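Local coordinates for acetyltransferase (Agrobacterium tumefaciens, PDB 2DXQ), which probably transfers an acetyl group from acetyl-CoA to a substrate not yet identified, as a member of the GNAT family, at residues Ala64-Leu69 against Glu85-Leu90. Residues are numbered along the deposited sequence; the frame is centred on the assembly and turned at random.
Sequences ATATLL and ENVVTL
Water 1 reaches Thr67 OG1 at 2.7 Å. Water 1 also donates to Thr65 OG1 and to Asn86 O, each at 2.9 Å, bridging both strands. Water 2 extends the bridge, bonding Thr67 OG1 and accepting from Asn86 ND2 at 2.8 Å. Thr67 OG1 lies beside its own backbone N (chi1 -59°), where both waters meet it. Asn86 ND2 also bonds Asn73 OD1 of the second subunit, and Thr65 OG1 bonds Phe54 O on strand 51-58. Thr67 and Glu85 form an antiparallel hydrogen-bonded pair, with Glu85 N to Thr67 O at 2.8 Å. Thr65 and Val88 form the next, with Val88 N to Thr65 O at 3.0 Å. Between them Asn86 and Val87 on strand 81-88 stand against the single residue Ala66. This is the beta bulge expected in the fourth strand of a GNAT fold, where this strand and strand 117-122 splay apart and acetyl-CoA probably enters. Asn86 has left-handed backbone angles (47°/55°). Its N gives a hydrogen bond to Glu85 OE1, on the anti side of the carboxylate and tilted from its plane. Thr65 CG2 meets Val88 CG1 tightly, at 3.4 Å, the side chains crossing at a slant. On the face opposite Thr65 and Thr67, Ala66 CB touches Val87 CG2 at 3.8 Å, and helix 98-112 packs on Val87 through Val103.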
loop_
_atom_site.group_PDB
_atom_site.type_symbol
_atom_site.label_atom_id
_atom_site.label_comp_id
_atom_site.label_asym_id
_atom_site.label_seq_id
_atom_site.Cartn_x
_atom_site.Cartn_y
_atom_site.Cartn_z
ATOM N N ALA A 64 -11.361 -17.789 -1.090
ATOM C CA ALA A 64 -10.177 -17.010 -0.679
ATOM C C ALA A 64 -10.167 -15.708 -1.437
ATOM O O ALA A 64 -10.773 -15.601 -2.508
ATOM C CB ALA A 64 -8.874 -17.766 -0.938
ATOM N N THR A 65 -9.456 -14.729 -0.900
ATOM C CA THR A 65 -9.343 -13.440 -1.579
ATOM C C THR A 65 -8.034 -12.764 -1.202
ATOM O O THR A 65 -7.441 -13.060 -0.158
ATOM C CB THR A 65 -10.553 -12.512 -1.251
ATOM O OG1 THR A 65 -10.471 -11.299 -2.021
ATOM C CG2 THR A 65 -10.585 -12.153 0.205
ATOM N N ALA A 66 -7.570 -11.899 -2.102
ATOM C CA ALA A 66 -6.448 -10.987 -1.843
ATOM C C ALA A 66 -6.682 -9.768 -2.717
ATOM O O ALA A 66 -7.156 -9.901 -3.858
ATOM C CB ALA A 66 -5.135 -11.648 -2.215
ATOM N N THR A 67 -6.314 -8.594 -2.205
ATOM C CA THR A 67 -6.470 -7.362 -2.970
ATOM C C THR A 67 -5.094 -6.859 -3.389
ATOM O O THR A 67 -4.185 -6.746 -2.560
ATOM C CB THR A 67 -7.189 -6.292 -2.134
ATOM O OG1 THR A 67 -8.485 -6.783 -1.739
ATOM C CG2 THR A 67 -7.311 -4.956 -2.918
ATOM N N LEU A 68 -4.960 -6.559 -4.677
ATOM C CA LEU A 68 -3.721 -6.042 -5.228
ATOM C C LEU A 68 -3.859 -4.546 -5.444
ATOM O O LEU A 68 -4.850 -4.091 -6.015
ATOM C CB LEU A 68 -3.415 -6.719 -6.565
ATOM C CG LEU A 68 -2.183 -6.239 -7.324
ATOM C CD1 LEU A 68 -0.886 -6.491 -6.525
ATOM C CD2 LEU A 68 -2.159 -6.967 -8.680
ATOM N N LEU A 69 -2.850 -3.799 -5.004
ATOM C CA LEU A 69 -2.823 -2.346 -5.197
ATOM C C LEU A 69 -1.560 -2.015 -5.980
ATOM O O LEU A 69 -0.452 -2.153 -5.470
ATOM C CB LEU A 69 -2.806 -1.618 -3.845
ATOM C CG LEU A 69 -3.805 -2.086 -2.777
ATOM C CD1 LEU A 69 -3.484 -1.448 -1.432
ATOM C CD2 LEU A 69 -5.235 -1.745 -3.214
ATOM N N GLU A 85 -3.165 -6.754 0.095
ATOM C CA GLU A 85 -3.904 -6.528 1.332
ATOM C C GLU A 85 -5.120 -7.432 1.462
ATOM O O GLU A 85 -5.556 -8.050 0.495
ATOM C CB GLU A 85 -4.360 -5.063 1.414
ATOM C CG GLU A 85 -3.359 -4.157 2.168
ATOM C CD GLU A 85 -3.240 -4.538 3.631
ATOM O OE1 GLU A 85 -4.087 -5.328 4.117
ATOM O OE2 GLU A 85 -2.287 -4.079 4.300
ATOM N N ASN A 86 -5.644 -7.496 2.681
ATOM C CA ASN A 86 -6.866 -8.227 3.010
ATOM C C ASN A 86 -6.920 -9.637 2.440
ATOM O O ASN A 86 -7.865 -10.029 1.740
ATOM C CB ASN A 86 -8.106 -7.416 2.683
ATOM C CG ASN A 86 -8.213 -6.176 3.550
ATOM O OD1 ASN A 86 -7.849 -6.203 4.735
ATOM N ND2 ASN A 86 -8.683 -5.090 2.969
ATOM N N VAL A 87 -5.885 -10.393 2.774
ATOM C CA VAL A 87 -5.825 -11.787 2.360
ATOM C C VAL A 87 -6.606 -12.635 3.361
ATOM O O VAL A 87 -6.353 -12.568 4.571
ATOM C CB VAL A 87 -4.361 -12.255 2.324
ATOM C CG1 VAL A 87 -4.287 -13.727 2.031
ATOM C CG2 VAL A 87 -3.587 -11.455 1.279
ATOM N N VAL A 88 -7.543 -13.442 2.863
ATOM C CA VAL A 88 -8.273 -14.332 3.751
ATOM C C VAL A 88 -8.564 -15.666 3.122
ATOM O O VAL A 88 -8.818 -15.762 1.924
ATOM C CB VAL A 88 -9.543 -13.672 4.408
ATOM C CG1 VAL A 88 -10.274 -12.754 3.492
ATOM C CG2 VAL A 88 -10.483 -14.689 5.062
ATOM N N THR A 89 -8.478 -16.682 3.976
ATOM C CA THR A 89 -8.825 -18.038 3.664
ATOM C C THR A 89 -9.717 -18.549 4.795
ATOM O O THR A 89 -9.930 -17.880 5.802
ATOM C CB THR A 89 -7.562 -18.939 3.615
ATOM O OG1 THR A 89 -6.870 -18.910 4.883
ATOM C CG2 THR A 89 -6.619 -18.479 2.543
ATOM N N LEU A 90 -10.180 -19.774 4.651
ATOM C CA LEU A 90 -11.141 -20.315 5.591
ATOM C C LEU A 90 -10.544 -21.396 6.471
ATOM O O LEU A 90 -9.766 -22.225 5.955
ATOM C CB LEU A 90 -12.302 -20.879 4.803
ATOM C CG LEU A 90 -13.060 -19.854 3.945
ATOM C CD1 LEU A 90 -14.148 -20.543 3.133
ATOM C CD2 LEU A 90 -13.659 -18.751 4.797
HETATM O O HOH W 1 -9.309 -9.116 -0.594
HETATM O O HOH W 2 -9.275 -5.039 0.283
#